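Local coordinates for protein aldehyde dehydrogenase 12 (Zea mays, PDB 6D97) that probably catalyses the NAD+-dependent oxidation of L-glutamate gamma-semialdehyde to glutamate, the last step of proline catabolism in plants, at residues Val333-Lys338 / Glu449-Ala454. Sequence-based numbering, arbitrary orientation.
Sequences VLFMHK and ELVLEA
V451 lays its CG1 methyl over one face of the F335 ring in a CH-pi contact, the carbon 3.9 Å from the ring centroid of F335 and 20° off the ring normal. The methyl is displaced toward the rim near the root of the ring, so that V451 CG1 comes to 3.7 Å from both CG and CD1 of F335. Chi1 of 172° sets CG1 anti to the backbone N and over the face, while V451 CG2, anti to the carbonyl carbon, stands 3.9 Å from CD1 of F335. V333 CG2 lies 4.0 Å above the opposite face of the F335 ring, also offset toward the rim. One helical turn beyond V451, A454 CB approaches F335 CZ obliquely at 4.3 Å. Helix 448-457 belongs to a beta-alpha-beta crossover from strand 437-443 to the parallel strand 463-467, and packs here on 331-337, one of the two strands it passes in what is probably the catalytic-domain sheet of the aldehyde dehydrogenase fold; W299 and T441 from the flanking strands also touch F335. No hydrogen bond joins the two segments, and the buried contact is wholly apolar. Replacing F335 by an alanine would probably open a gap between strand and helix, leaving V451 CG1 without the ring face it covers and A454 CB without its neighbour at CZ.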
# COMPACT_ATOMS: atom_id res chain seq x y z
N VAL A 333 8.80 -34.99 -4.89
CA VAL A 333 9.45 -35.39 -6.13
C VAL A 333 10.66 -34.48 -6.35
O VAL A 333 10.64 -33.30 -5.99
CB VAL A 333 8.48 -35.35 -7.32
CG1 VAL A 333 7.94 -33.96 -7.53
CG2 VAL A 333 9.15 -35.88 -8.59
N LEU A 334 11.71 -35.05 -6.93
CA LEU A 334 12.96 -34.35 -7.20
C LEU A 334 13.30 -34.53 -8.67
O LEU A 334 13.56 -35.65 -9.11
CB LEU A 334 14.09 -34.87 -6.31
CG LEU A 334 15.47 -34.21 -6.40
CD1 LEU A 334 15.38 -32.77 -5.94
CD2 LEU A 334 16.48 -34.97 -5.56
N PHE A 335 13.29 -33.43 -9.43
CA PHE A 335 13.72 -33.42 -10.83
C PHE A 335 15.20 -33.05 -10.86
O PHE A 335 15.56 -31.88 -10.71
CB PHE A 335 12.89 -32.44 -11.65
CG PHE A 335 11.41 -32.73 -11.66
CD1 PHE A 335 10.87 -33.58 -12.61
CD2 PHE A 335 10.57 -32.12 -10.75
CE1 PHE A 335 9.50 -33.84 -12.63
CE2 PHE A 335 9.21 -32.37 -10.76
CZ PHE A 335 8.68 -33.23 -11.70
N MET A 336 16.06 -34.05 -11.07
CA MET A 336 17.50 -33.84 -11.09
C MET A 336 17.98 -33.55 -12.51
O MET A 336 17.81 -34.38 -13.40
CB MET A 336 18.24 -35.06 -10.54
CG MET A 336 18.03 -35.37 -9.08
SD MET A 336 19.05 -36.77 -8.61
CE MET A 336 20.64 -36.20 -9.20
N HIS A 337 18.59 -32.38 -12.70
CA HIS A 337 19.28 -32.12 -13.96
C HIS A 337 20.44 -33.10 -14.11
O HIS A 337 21.12 -33.44 -13.13
CB HIS A 337 19.80 -30.68 -14.02
CG HIS A 337 20.23 -30.25 -15.39
ND1 HIS A 337 21.35 -30.77 -16.02
CD2 HIS A 337 19.70 -29.35 -16.25
CE1 HIS A 337 21.48 -30.21 -17.21
NE2 HIS A 337 20.50 -29.35 -17.37
N LYS A 338 20.67 -33.56 -15.34
CA LYS A 338 21.67 -34.60 -15.59
C LYS A 338 23.04 -34.21 -15.06
O LYS A 338 23.83 -35.09 -14.66
CB LYS A 338 21.75 -34.90 -17.09
CG LYS A 338 22.46 -36.20 -17.43
CD LYS A 338 22.46 -36.44 -18.94
CE LYS A 338 23.14 -37.75 -19.30
NZ LYS A 338 24.57 -37.78 -18.88
N GLU A 449 11.19 -28.79 -20.77
CA GLU A 449 9.77 -28.71 -21.10
C GLU A 449 9.00 -29.88 -20.50
O GLU A 449 7.89 -29.70 -20.00
CB GLU A 449 9.58 -28.67 -22.61
CG GLU A 449 10.26 -27.49 -23.28
CD GLU A 449 9.66 -26.16 -22.85
OE1 GLU A 449 8.45 -26.13 -22.53
OE2 GLU A 449 10.40 -25.16 -22.81
N LEU A 450 9.58 -31.08 -20.54
CA LEU A 450 8.93 -32.24 -19.94
C LEU A 450 8.74 -32.05 -18.45
O LEU A 450 7.69 -32.41 -17.89
CB LEU A 450 9.75 -33.50 -20.22
CG LEU A 450 10.09 -33.83 -21.67
CD1 LEU A 450 10.80 -35.18 -21.77
CD2 LEU A 450 8.84 -33.82 -22.53
N VAL A 451 9.74 -31.48 -17.78
CA VAL A 451 9.63 -31.22 -16.35
C VAL A 451 8.52 -30.22 -16.07
O VAL A 451 7.69 -30.41 -15.17
CB VAL A 451 10.98 -30.74 -15.79
CG1 VAL A 451 10.82 -30.29 -14.35
CG2 VAL A 451 12.01 -31.85 -15.90
N LEU A 452 8.48 -29.14 -16.85
CA LEU A 452 7.44 -28.13 -16.66
C LEU A 452 6.07 -28.65 -17.05
O LEU A 452 5.06 -28.26 -16.44
CB LEU A 452 7.78 -26.87 -17.46
CG LEU A 452 9.07 -26.16 -17.03
CD1 LEU A 452 9.39 -25.01 -17.97
CD2 LEU A 452 8.94 -25.66 -15.60
N GLU A 453 5.99 -29.53 -18.05
CA GLU A 453 4.72 -30.18 -18.37
C GLU A 453 4.22 -31.00 -17.19
O GLU A 453 3.04 -30.96 -16.85
CB GLU A 453 4.86 -31.07 -19.60
CG GLU A 453 3.61 -31.87 -19.91
CD GLU A 453 3.82 -32.95 -20.96
OE1 GLU A 453 4.71 -32.78 -21.82
OE2 GLU A 453 3.10 -33.97 -20.92
N ALA A 454 5.12 -31.75 -16.54
CA ALA A 454 4.72 -32.55 -15.39
C ALA A 454 4.22 -31.67 -14.25
O ALA A 454 3.24 -32.02 -13.58
CB ALA A 454 5.89 -33.42 -14.92